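Local coordinates for protein thymine dioxygenase (Neurospora crassa, PDB 5C3Q) that probably catalyses the iron- and 2-oxoglutarate-dependent oxidation of the thymine methyl group, and here holds thymine and 2-oxoglutarate beside a nickel ion, at residues I190-H195 with A292-P297; E87-Y92 with S122-R127; S221-F226 with V253-D258; F226-G231 with P287-A292. One frame throughout, in Å; residues are numbered along the deposited sequence.

Contact 1: I190-H195 with A292-P297; sequences ILRLLH and AYFCNP. With TDR (thymine), chain G; AKG (2-oxoglutaric acid), chain F; EDO (1,2-ethanediol), chain I.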
# COMPACT_ATOMS: atom_id res chain seq x y z
N ILE A 190 1.16 -7.94 -4.31
CA ILE A 190 2.54 -7.81 -3.87
C ILE A 190 2.59 -7.46 -2.39
O ILE A 190 2.01 -6.46 -1.96
CB ILE A 190 3.32 -6.76 -4.70
CG1 ILE A 190 3.45 -7.21 -6.17
CG2 ILE A 190 4.69 -6.49 -4.11
CD1 ILE A 190 4.37 -8.40 -6.40
N LEU A 191 3.28 -8.30 -1.63
CA LEU A 191 3.49 -8.07 -0.21
C LEU A 191 4.82 -7.34 -0.05
O LEU A 191 5.88 -7.92 -0.25
CB LEU A 191 3.49 -9.42 0.53
CG LEU A 191 3.91 -9.49 2.00
CD1 LEU A 191 3.03 -8.60 2.87
CD2 LEU A 191 3.84 -10.93 2.47
N ARG A 192 4.74 -6.05 0.29
CA ARG A 192 5.93 -5.23 0.47
C ARG A 192 6.24 -5.02 1.96
O ARG A 192 5.52 -4.30 2.66
CB ARG A 192 5.76 -3.87 -0.21
CG ARG A 192 6.97 -2.95 -0.08
CD ARG A 192 6.70 -1.57 -0.65
NE ARG A 192 7.25 -1.40 -1.99
CZ ARG A 192 7.25 -0.27 -2.68
NH1 ARG A 192 6.70 0.84 -2.17
NH2 ARG A 192 7.79 -0.23 -3.89
N LEU A 193 7.31 -5.67 2.42
CA LEU A 193 7.85 -5.44 3.75
C LEU A 193 8.72 -4.19 3.70
O LEU A 193 9.55 -4.05 2.80
CB LEU A 193 8.70 -6.63 4.20
CG LEU A 193 8.03 -8.01 4.12
CD1 LEU A 193 8.99 -9.07 4.63
CD2 LEU A 193 6.73 -8.05 4.90
N LEU A 194 8.52 -3.28 4.65
CA LEU A 194 9.26 -2.02 4.69
C LEU A 194 9.96 -1.83 6.03
O LEU A 194 9.39 -2.06 7.09
CB LEU A 194 8.32 -0.83 4.45
CG LEU A 194 7.86 -0.64 3.00
CD1 LEU A 194 6.52 0.08 2.94
CD2 LEU A 194 8.92 0.11 2.21
N HIS A 195 11.21 -1.38 5.95
CA HIS A 195 11.97 -1.00 7.12
C HIS A 195 12.60 0.37 6.86
O HIS A 195 13.34 0.55 5.90
CB HIS A 195 13.04 -2.05 7.42
CG HIS A 195 14.05 -1.60 8.43
ND1 HIS A 195 15.41 -1.63 8.19
CD2 HIS A 195 13.91 -1.11 9.69
CE1 HIS A 195 16.06 -1.18 9.25
NE2 HIS A 195 15.17 -0.86 10.17
N ALA A 292 3.16 -2.95 3.39
CA ALA A 292 2.19 -2.57 2.37
C ALA A 292 1.85 -3.79 1.53
O ALA A 292 2.71 -4.35 0.84
CB ALA A 292 2.74 -1.47 1.49
N TYR A 293 0.59 -4.21 1.59
CA TYR A 293 0.11 -5.28 0.74
C TYR A 293 -0.65 -4.66 -0.44
O TYR A 293 -1.81 -4.23 -0.30
CB TYR A 293 -0.76 -6.25 1.53
CG TYR A 293 -1.15 -7.50 0.77
CD1 TYR A 293 -0.32 -8.61 0.74
CD2 TYR A 293 -2.36 -7.56 0.09
CE1 TYR A 293 -0.68 -9.75 0.04
CE2 TYR A 293 -2.73 -8.70 -0.61
CZ TYR A 293 -1.89 -9.80 -0.62
OH TYR A 293 -2.25 -10.93 -1.31
N PHE A 294 0.01 -4.59 -1.59
CA PHE A 294 -0.57 -4.02 -2.79
C PHE A 294 -1.51 -5.03 -3.43
O PHE A 294 -1.07 -6.10 -3.87
CB PHE A 294 0.51 -3.63 -3.80
CG PHE A 294 1.49 -2.62 -3.28
CD1 PHE A 294 1.05 -1.37 -2.87
CD2 PHE A 294 2.84 -2.90 -3.21
CE1 PHE A 294 1.95 -0.42 -2.40
CE2 PHE A 294 3.74 -1.96 -2.74
CZ PHE A 294 3.30 -0.72 -2.33
N CYS A 295 -2.79 -4.70 -3.47
CA CYS A 295 -3.77 -5.54 -4.14
C CYS A 295 -3.99 -5.06 -5.57
O CYS A 295 -4.06 -3.85 -5.83
CB CYS A 295 -5.09 -5.54 -3.39
SG CYS A 295 -4.96 -5.98 -1.64
N ASN A 296 -4.09 -6.02 -6.49
CA ASN A 296 -4.30 -5.74 -7.90
C ASN A 296 -5.42 -6.60 -8.47
O ASN A 296 -5.66 -7.70 -7.98
CB ASN A 296 -3.02 -6.04 -8.68
CG ASN A 296 -1.85 -5.15 -8.27
OD1 ASN A 296 -1.95 -3.93 -8.31
ND2 ASN A 296 -0.74 -5.76 -7.88
N PRO A 297 -6.09 -6.10 -9.52
CA PRO A 297 -6.92 -7.02 -10.28
C PRO A 297 -6.04 -8.11 -10.88
O PRO A 297 -4.82 -7.94 -10.96
CB PRO A 297 -7.50 -6.14 -11.40
CG PRO A 297 -7.27 -4.74 -10.98
CD PRO A 297 -6.06 -4.75 -10.10
N1 TDR G . 4.82 -1.18 -6.09
C2 TDR G . 3.61 -1.88 -6.46
O2 TDR G . 3.67 -3.02 -6.88
N3 TDR G . 2.33 -1.21 -6.34
C4 TDR G . 2.25 0.12 -5.84
O4 TDR G . 1.16 0.65 -5.75
C5 TDR G . 3.48 0.84 -5.46
CM5 TDR G . 3.46 2.24 -4.94
C6 TDR G . 4.77 0.16 -5.60
C1 AKG F . 4.12 2.40 -0.04
O1 AKG F . 3.54 2.55 -1.15
O2 AKG F . 5.02 1.55 0.12
C2 AKG F . 3.74 3.25 1.10
O5 AKG F . 2.98 4.20 0.92
C3 AKG F . 4.30 2.96 2.47
C4 AKG F . 3.65 3.86 3.53
C5 AKG F . 4.13 3.52 4.92
O3 AKG F . 3.39 3.81 5.88
O4 AKG F . 5.25 2.98 5.08
C1 EDO I . 11.07 -2.06 -5.76
O1 EDO I . 10.03 -1.71 -4.85
C2 EDO I . 12.02 -0.88 -5.97
O2 EDO I . 11.56 -0.03 -7.03

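Contact 2: E87-Y92 with S122-R127; sequences EANRGY and SYEIGR. With EDO (1,2-ethanediol), chain I.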
# COMPACT_ATOMS: atom_id res chain seq x y z
N GLU A 87 8.72 -6.53 -14.26
CA GLU A 87 7.70 -7.54 -14.57
C GLU A 87 7.66 -8.67 -13.54
O GLU A 87 6.63 -9.32 -13.38
CB GLU A 87 7.79 -8.07 -16.00
CG GLU A 87 9.16 -8.11 -16.63
CD GLU A 87 9.61 -6.78 -17.22
OE1 GLU A 87 9.02 -6.32 -18.21
OE2 GLU A 87 10.57 -6.21 -16.69
N ALA A 88 8.77 -8.88 -12.82
CA ALA A 88 8.80 -9.79 -11.67
C ALA A 88 8.29 -9.07 -10.42
O ALA A 88 7.44 -9.59 -9.69
CB ALA A 88 10.22 -10.28 -11.43
N ASN A 89 8.83 -7.87 -10.19
CA ASN A 89 8.46 -7.03 -9.05
C ASN A 89 8.61 -7.74 -7.70
O ASN A 89 7.75 -7.62 -6.82
CB ASN A 89 7.04 -6.48 -9.22
CG ASN A 89 6.77 -5.26 -8.37
OD1 ASN A 89 7.69 -4.55 -7.96
ND2 ASN A 89 5.49 -5.00 -8.09
N ARG A 90 9.70 -8.49 -7.54
CA ARG A 90 9.93 -9.29 -6.34
C ARG A 90 11.37 -9.14 -5.88
O ARG A 90 12.29 -9.07 -6.70
CB ARG A 90 9.66 -10.77 -6.62
CG ARG A 90 8.19 -11.15 -6.80
CD ARG A 90 8.08 -12.45 -7.57
NE ARG A 90 6.75 -13.07 -7.54
CZ ARG A 90 5.77 -12.84 -8.42
NH1 ARG A 90 5.91 -11.96 -9.41
NH2 ARG A 90 4.62 -13.49 -8.29
N GLY A 91 11.56 -9.12 -4.57
CA GLY A 91 12.89 -9.14 -3.99
C GLY A 91 13.28 -7.87 -3.24
O GLY A 91 12.45 -6.97 -3.03
N TYR A 92 14.55 -7.82 -2.86
CA TYR A 92 15.06 -6.79 -1.97
C TYR A 92 15.48 -5.53 -2.71
O TYR A 92 16.10 -5.61 -3.78
CB TYR A 92 16.25 -7.33 -1.17
CG TYR A 92 16.93 -6.28 -0.33
CD1 TYR A 92 16.34 -5.83 0.86
CD2 TYR A 92 18.14 -5.72 -0.71
CE1 TYR A 92 16.96 -4.86 1.63
CE2 TYR A 92 18.76 -4.75 0.06
CZ TYR A 92 18.17 -4.33 1.23
OH TYR A 92 18.77 -3.37 2.01
N SER A 122 13.21 -2.27 1.38
CA SER A 122 12.01 -3.06 1.17
C SER A 122 12.31 -4.45 0.63
O SER A 122 13.36 -4.69 0.03
CB SER A 122 11.05 -2.33 0.22
OG SER A 122 11.61 -2.20 -1.07
N TYR A 123 11.38 -5.36 0.88
CA TYR A 123 11.45 -6.70 0.34
C TYR A 123 10.05 -7.09 -0.13
O TYR A 123 9.10 -7.09 0.67
CB TYR A 123 11.97 -7.67 1.39
CG TYR A 123 12.06 -9.10 0.90
CD1 TYR A 123 13.08 -9.50 0.05
CD2 TYR A 123 11.11 -10.04 1.28
CE1 TYR A 123 13.17 -10.80 -0.41
CE2 TYR A 123 11.19 -11.35 0.82
CZ TYR A 123 12.21 -11.72 -0.02
OH TYR A 123 12.28 -13.02 -0.47
N GLU A 124 9.93 -7.43 -1.40
CA GLU A 124 8.64 -7.70 -2.02
C GLU A 124 8.43 -9.17 -2.40
O GLU A 124 9.30 -9.81 -3.00
CB GLU A 124 8.45 -6.78 -3.21
CG GLU A 124 8.19 -5.34 -2.76
CD GLU A 124 8.39 -4.32 -3.86
OE1 GLU A 124 7.53 -3.41 -3.97
OE2 GLU A 124 9.39 -4.41 -4.59
N ILE A 125 7.25 -9.67 -2.04
CA ILE A 125 6.86 -11.05 -2.23
C ILE A 125 5.58 -11.07 -3.07
O ILE A 125 4.62 -10.37 -2.74
CB ILE A 125 6.58 -11.72 -0.86
CG1 ILE A 125 7.86 -11.81 -0.03
CG2 ILE A 125 5.97 -13.10 -1.04
CD1 ILE A 125 7.61 -11.82 1.46
N GLY A 126 5.58 -11.86 -4.14
CA GLY A 126 4.38 -12.06 -4.97
C GLY A 126 3.78 -13.42 -4.66
O GLY A 126 4.27 -14.13 -3.78
N ARG A 127 2.71 -13.79 -5.36
CA ARG A 127 2.14 -15.11 -5.17
C ARG A 127 3.12 -16.18 -5.65
O ARG A 127 3.79 -16.00 -6.67
CB ARG A 127 0.77 -15.27 -5.84
CG ARG A 127 0.76 -15.19 -7.35
CD ARG A 127 -0.59 -15.62 -7.88
NE ARG A 127 -0.72 -15.34 -9.31
CZ ARG A 127 -0.65 -16.25 -10.28
NH1 ARG A 127 -0.47 -17.54 -10.02
NH2 ARG A 127 -0.78 -15.85 -11.54
C1 EDO I . 11.07 -2.06 -5.76
O1 EDO I . 10.03 -1.71 -4.85
C2 EDO I . 12.02 -0.88 -5.97
O2 EDO I . 11.56 -0.03 -7.03
O HOH W 1 7.15 -2.46 -6.36
O HOH W 2 11.64 -4.23 -2.94

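Contact 3: S221-F226 with V253-D258; sequences SITLLF and VVNAGD. With AKG (2-oxoglutaric acid), chain F.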
# COMPACT_ATOMS: atom_id res chain seq x y z
N SER A 221 -5.66 -1.87 -7.09
CA SER A 221 -7.06 -1.76 -6.67
C SER A 221 -7.12 -1.11 -5.29
O SER A 221 -7.66 -0.01 -5.14
CB SER A 221 -7.74 -3.13 -6.66
OG SER A 221 -6.97 -4.09 -5.95
N ILE A 222 -6.57 -1.80 -4.29
CA ILE A 222 -6.40 -1.25 -2.95
C ILE A 222 -5.03 -1.63 -2.37
O ILE A 222 -4.36 -2.55 -2.86
CB ILE A 222 -7.52 -1.68 -1.96
CG1 ILE A 222 -7.45 -3.19 -1.67
CG2 ILE A 222 -8.90 -1.30 -2.49
CD1 ILE A 222 -8.44 -3.65 -0.61
N THR A 223 -4.64 -0.93 -1.32
CA THR A 223 -3.46 -1.27 -0.57
C THR A 223 -3.87 -1.45 0.88
O THR A 223 -4.63 -0.64 1.42
CB THR A 223 -2.37 -0.18 -0.67
OG1 THR A 223 -1.99 -0.01 -2.03
CG2 THR A 223 -1.13 -0.56 0.15
N LEU A 224 -3.40 -2.53 1.49
CA LEU A 224 -3.60 -2.78 2.91
C LEU A 224 -2.30 -2.39 3.57
O LEU A 224 -1.28 -3.06 3.37
CB LEU A 224 -3.93 -4.25 3.17
CG LEU A 224 -5.06 -4.83 2.32
CD1 LEU A 224 -5.16 -6.34 2.52
CD2 LEU A 224 -6.38 -4.16 2.65
N LEU A 225 -2.32 -1.31 4.34
CA LEU A 225 -1.12 -0.79 4.99
C LEU A 225 -1.17 -1.03 6.49
O LEU A 225 -2.00 -0.46 7.20
CB LEU A 225 -0.93 0.70 4.71
CG LEU A 225 0.36 1.26 5.32
CD1 LEU A 225 1.57 0.84 4.51
CD2 LEU A 225 0.29 2.77 5.43
N PHE A 226 -0.26 -1.88 6.97
CA PHE A 226 -0.10 -2.17 8.38
C PHE A 226 1.10 -1.35 8.86
O PHE A 226 2.21 -1.54 8.37
CB PHE A 226 0.15 -3.66 8.60
CG PHE A 226 -0.90 -4.56 8.00
CD1 PHE A 226 -0.84 -4.95 6.67
CD2 PHE A 226 -1.94 -5.03 8.78
CE1 PHE A 226 -1.80 -5.78 6.12
CE2 PHE A 226 -2.92 -5.86 8.24
CZ PHE A 226 -2.85 -6.23 6.91
N VAL A 253 -4.72 0.51 7.60
CA VAL A 253 -5.05 1.64 6.77
C VAL A 253 -5.24 1.10 5.35
O VAL A 253 -4.35 0.42 4.82
CB VAL A 253 -3.95 2.72 6.82
CG1 VAL A 253 -4.30 3.89 5.92
CG2 VAL A 253 -3.75 3.20 8.25
N VAL A 254 -6.40 1.38 4.76
CA VAL A 254 -6.71 0.89 3.43
C VAL A 254 -6.95 2.07 2.50
O VAL A 254 -7.73 2.97 2.80
CB VAL A 254 -7.96 -0.01 3.41
CG1 VAL A 254 -8.15 -0.63 2.03
CG2 VAL A 254 -7.84 -1.11 4.47
N ASN A 255 -6.25 2.07 1.37
CA ASN A 255 -6.43 3.11 0.37
C ASN A 255 -6.61 2.54 -1.03
O ASN A 255 -6.01 1.52 -1.38
CB ASN A 255 -5.26 4.10 0.40
CG ASN A 255 -3.95 3.47 -0.03
OD1 ASN A 255 -3.33 2.74 0.74
ND2 ASN A 255 -3.52 3.76 -1.25
N ALA A 256 -7.42 3.22 -1.83
CA ALA A 256 -7.62 2.84 -3.21
C ALA A 256 -6.42 3.25 -4.04
O ALA A 256 -5.81 4.28 -3.78
CB ALA A 256 -8.88 3.48 -3.75
N GLY A 257 -6.07 2.44 -5.03
CA GLY A 257 -5.00 2.76 -5.97
C GLY A 257 -5.52 3.31 -7.29
O GLY A 257 -6.73 3.39 -7.53
N ASP A 258 -4.59 3.66 -8.17
CA ASP A 258 -4.92 4.34 -9.42
C ASP A 258 -5.78 3.51 -10.35
O ASP A 258 -6.62 4.05 -11.06
CB ASP A 258 -3.65 4.81 -10.13
CG ASP A 258 -2.92 5.88 -9.34
OD1 ASP A 258 -3.57 6.54 -8.50
OD2 ASP A 258 -1.70 6.08 -9.57
C1 AKG F . 4.12 2.40 -0.04
O1 AKG F . 3.54 2.55 -1.15
O2 AKG F . 5.02 1.55 0.12
C2 AKG F . 3.74 3.25 1.10
O5 AKG F . 2.98 4.20 0.92
C3 AKG F . 4.30 2.96 2.47
C4 AKG F . 3.65 3.86 3.53
C5 AKG F . 4.13 3.52 4.92
O3 AKG F . 3.39 3.81 5.88
O4 AKG F . 5.25 2.98 5.08

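Contact 4: F226-G231 with P287-A292; sequences FQDSRG and PRYSIA. With AKG (2-oxoglutaric acid), chain F.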
# COMPACT_ATOMS: atom_id res chain seq x y z
N PHE A 226 -0.26 -1.88 6.97
CA PHE A 226 -0.10 -2.17 8.38
C PHE A 226 1.10 -1.35 8.86
O PHE A 226 2.21 -1.54 8.37
CB PHE A 226 0.15 -3.66 8.60
CG PHE A 226 -0.90 -4.56 8.00
CD1 PHE A 226 -0.84 -4.95 6.67
CD2 PHE A 226 -1.94 -5.03 8.78
CE1 PHE A 226 -1.80 -5.78 6.12
CE2 PHE A 226 -2.92 -5.86 8.24
CZ PHE A 226 -2.85 -6.23 6.91
N GLN A 227 0.87 -0.42 9.79
CA GLN A 227 1.96 0.41 10.31
C GLN A 227 2.12 0.18 11.82
O GLN A 227 1.15 -0.13 12.51
CB GLN A 227 1.74 1.89 10.00
CG GLN A 227 0.52 2.55 10.65
CD GLN A 227 0.41 4.04 10.33
OE1 GLN A 227 1.40 4.69 10.01
NE2 GLN A 227 -0.80 4.58 10.43
N ASP A 228 3.35 0.32 12.30
CA ASP A 228 3.63 0.32 13.73
C ASP A 228 3.22 1.68 14.32
O ASP A 228 2.51 2.44 13.67
CB ASP A 228 5.11 -0.05 14.02
CG ASP A 228 6.11 0.98 13.49
OD1 ASP A 228 5.72 2.10 13.09
OD2 ASP A 228 7.31 0.64 13.46
N SER A 229 3.66 1.97 15.54
CA SER A 229 3.19 3.16 16.26
C SER A 229 4.10 4.39 16.11
O SER A 229 3.88 5.39 16.80
CB SER A 229 3.05 2.81 17.75
OG SER A 229 4.31 2.48 18.31
N ARG A 230 5.10 4.33 15.23
CA ARG A 230 6.07 5.43 15.10
C ARG A 230 5.49 6.70 14.50
O ARG A 230 5.85 7.80 14.92
CB ARG A 230 7.26 5.00 14.23
CG ARG A 230 8.06 3.83 14.76
CD ARG A 230 8.56 4.06 16.17
NE ARG A 230 9.45 2.98 16.59
CZ ARG A 230 9.82 2.77 17.85
NH1 ARG A 230 9.38 3.54 18.84
NH2 ARG A 230 10.63 1.76 18.13
N GLY A 231 4.62 6.55 13.51
CA GLY A 231 4.06 7.70 12.80
C GLY A 231 4.94 8.13 11.64
O GLY A 231 6.03 7.58 11.44
N PRO A 287 13.76 2.99 14.51
CA PRO A 287 13.35 2.30 13.29
C PRO A 287 11.83 2.26 13.14
O PRO A 287 11.12 2.06 14.13
CB PRO A 287 13.91 0.89 13.47
CG PRO A 287 15.00 1.03 14.49
CD PRO A 287 14.53 2.11 15.40
N ARG A 288 11.34 2.46 11.92
CA ARG A 288 9.92 2.31 11.62
C ARG A 288 9.70 1.10 10.70
O ARG A 288 10.40 0.93 9.70
CB ARG A 288 9.36 3.58 10.96
CG ARG A 288 7.92 3.46 10.46
CD ARG A 288 7.33 4.81 10.10
NE ARG A 288 5.90 4.74 9.82
CZ ARG A 288 5.36 4.36 8.65
NH1 ARG A 288 6.12 4.02 7.62
NH2 ARG A 288 4.03 4.33 8.53
N TYR A 289 8.74 0.26 11.06
CA TYR A 289 8.35 -0.88 10.25
C TYR A 289 6.93 -0.70 9.77
O TYR A 289 6.04 -0.32 10.53
CB TYR A 289 8.43 -2.18 11.05
CG TYR A 289 9.83 -2.54 11.44
CD1 TYR A 289 10.65 -3.25 10.58
CD2 TYR A 289 10.34 -2.15 12.67
CE1 TYR A 289 11.95 -3.57 10.93
CE2 TYR A 289 11.64 -2.47 13.04
CZ TYR A 289 12.44 -3.18 12.16
OH TYR A 289 13.72 -3.50 12.52
N SER A 290 6.72 -0.98 8.49
CA SER A 290 5.38 -1.09 7.94
C SER A 290 5.35 -2.22 6.92
O SER A 290 6.40 -2.71 6.47
CB SER A 290 4.93 0.23 7.32
OG SER A 290 5.71 0.57 6.19
N ILE A 291 4.14 -2.64 6.59
CA ILE A 291 3.91 -3.64 5.58
C ILE A 291 2.82 -3.12 4.66
O ILE A 291 1.69 -2.86 5.10
CB ILE A 291 3.50 -4.99 6.20
CG1 ILE A 291 4.56 -5.46 7.21
CG2 ILE A 291 3.28 -6.03 5.10
CD1 ILE A 291 4.21 -6.74 7.94
N ALA A 292 3.16 -2.95 3.39
CA ALA A 292 2.19 -2.57 2.37
C ALA A 292 1.85 -3.79 1.53
O ALA A 292 2.71 -4.35 0.84
CB ALA A 292 2.74 -1.47 1.49
C1 AKG F . 4.12 2.40 -0.04
O1 AKG F . 3.54 2.55 -1.15
O2 AKG F . 5.02 1.55 0.12
C2 AKG F . 3.74 3.25 1.10
O5 AKG F . 2.98 4.20 0.92
C3 AKG F . 4.30 2.96 2.47
C4 AKG F . 3.65 3.86 3.53
C5 AKG F . 4.13 3.52 4.92
O3 AKG F . 3.39 3.81 5.88
O4 AKG F . 5.25 2.98 5.08
O HOH W 3 3.92 4.29 12.00
O HOH W 4 10.89 -0.04 15.86

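Contact 1: I190-H195 with A292-P297
Arg192 and Ala292 form an antiparallel hydrogen-bonded pair: Arg192 N reaches Ala292 O at 2.7 Å, Ala292 N answers to Arg192 O, and Ile190 repeats the exchange with Phe294. The strand segments run 160° apart, as neighbours in the major sheet of the double-stranded beta-helix, and Ile190, Arg192, Ala292 and Phe294 share its pocket face. The side chain of Arg192 can be followed outward. CB lies 3.8 Å from Phe294 CE2. CD touches two groups, lying 3.6 Å from both Phe294 CE2 and O2 of 2-oxoglutarate. A bend at chi3 (-100°) sets NE at the edge of the Phe294 ring, whose plane is 80° from that of the guanidinium, and NE is salt-bridged to Glu124. Beyond it NH1 donates to O2 of 2-oxoglutarate at 2.9 Å, while NH2 donates to an ethanediol oxygen and comes within 3.5 Å of thymine C6. Phe294 offers a face to the same base, with thymine C4 3.4 Å above the plane and over the ring centre. On the other side of the sheet Leu191 CB packs 3.9 Å from Tyr293 CD1. One cation thus meets the cosubstrate carboxylate and the Glu124 carboxylate through different nitrogens, which probably helps offset the negative charge gathered here while fixing the guanidinium beside thymine.

Contact 2: E87-Y92 with S122-R127
Gly91 and Glu124 make an antiparallel hydrogen-bonded pair, Gly91 N to Glu124 O at 2.8 Å and Glu124 N to Gly91 O at 3.0 Å, the latter approaching from above the carbonyl plane. Next along, Tyr92 CB rests 4.0 Å from Tyr123 CD1. Arg90 sends an extended chain across to the loop after the strand: NH2 donates to Arg127 O at 3.1 Å, in the guanidinium plane and on a carbonyl lone pair, and NH1 turns back to Ala88 O. Gly126 CA lies over one guanidinium face, where a side chain would collide with Arg90 NH2. Strand 91-93 is the outermost strand at this end of the main sheet, and the loop before it reaches the substrate pocket, where Asn89 ND2 donates to thymine O2. A methionine in place of Arg90 would probably leave the carbonyls of Arg127 and Ala88, and the carboxylate of Glu130, without their shared charged donor. Nearer the pocket, one water donates to both Asn89 OD1 (2.7 Å) and Glu124 OE1 (2.6 Å), bridging an amide and a carboxylate whose planes stand 76° apart. A second water donates to Gly91 O and Glu124 OE2 and accepts from Ser122 OG.

Contact 3: S221-F226 with V253-D258
Beside the metal site of the double-stranded beta-helix, Thr223 and Asn255 lie side by side on the pocket face, Thr223 CB 3.4 Å from Asn255 OD1. Thr223 OG1 and Asn255 ND2 both hydrogen-bond to OD2 of Asp218, a nickel ligand, so this pair forms a second shell that probably orients the carboxylate. Asn255 CG sits between its backbone N and carbonyl carbon (chi1 66°), which keeps the amide alongside Thr223. The backbones beneath are antiparallel, 163° apart: Thr223 N meets Asn255 O at 2.8 Å and Leu225 N meets Val253 O at 2.7 Å, both nearly in line with the carbonyl bond. Leu225 CD2 reaches the cosubstrate, 3.3 Å from O3 of 2-oxoglutarate. On the reverse face the side chains meet as hydrocarbon: Leu224 CD2 lies 3.8 Å from Val254 CG2, and Ile222 CD1 4.0 Å from Val254 CG1. Gly257 N donates to Ser221 O at 2.9 Å from above the carbonyl plane, one more bond past the strand end, and Gly257 occupies the N-cap position of helix 258-263. Ser221 and Ile222 both face Cys295, a classic beta bulge toward strand 284-295, whereas strand 47-51 flanks Val253 and Val254, and helix 147-173 packs on Ile222 and Leu224.

Contact 4: F226-G231 with P287-A292
The carboxylate-binding Arg-X-Ser motif of the iron/ascorbate-dependent oxidoreductase family lies in this contact, where Arg288 meets Gln227 and the ligand. Its chain leaves with CG anti to the backbone N (chi1 173°) and stays extended to NE. NH1 donates to O4 of 2-oxoglutarate at 2.9 Å and NH2 to O3 at 2.8 Å, a two-pronged grip on the distal carboxylate, and Ser290 OG adds a third bond, to O4 at 2.7 Å. Arg288 NH2 also donates to Gln227 OE1 at 3.0 Å; the oxygen lies in the guanidinium plane although the amide stands 85° to it. NE donates a hydrogen bond to a water that also accepts from Gly231 N. With a leucine in place of Arg288, the distal carboxylate would probably lose its paired counter-charge and Gln227 OE1 this donor, leaving the ligand tail more loosely held. These groups stand where strands 222-227 and 284-295 of the double-stranded beta-helix part: Phe226 and Ile291 exchange backbone bonds, but beyond Gln227 the pairing loosens. Asp228 N still reaches Tyr289 O at 3.3 Å, and its side chain adds to this. OD2 accepts from Tyr289 N at 2.8 Å, nearly straight (176°) but from above the carboxylate plane, while OD1 accepts from Arg230 N, closing an Asx turn. Arg230 NE reaches Pro287 O at 3.1 Å, and a water joins that oxygen to Arg230 NH2.

How the contacts relate
All four contacts reach one mixed sheet. Contacts 1 and 4 use different lengths of strand 284-295, sharing Ala292, and contacts 3 and 4 share Phe226 on strand 222-227. Contact 3 is wholly buried and mostly backbone ladder and hydrocarbon, its polar pair serving the metal site. Contact 1, also central, is charged on its pocket face and apolar on the other. Contact 4 lies further out: its ligand-binding end is buried, but Arg230 is exposed and waters enter. Contact 2, at the sheet margin yet largely buried, has a short ladder supplemented by water bridges and loop carbonyls. It touches contact 1 yet stays about 10 Å from contact 3 between nearest atoms.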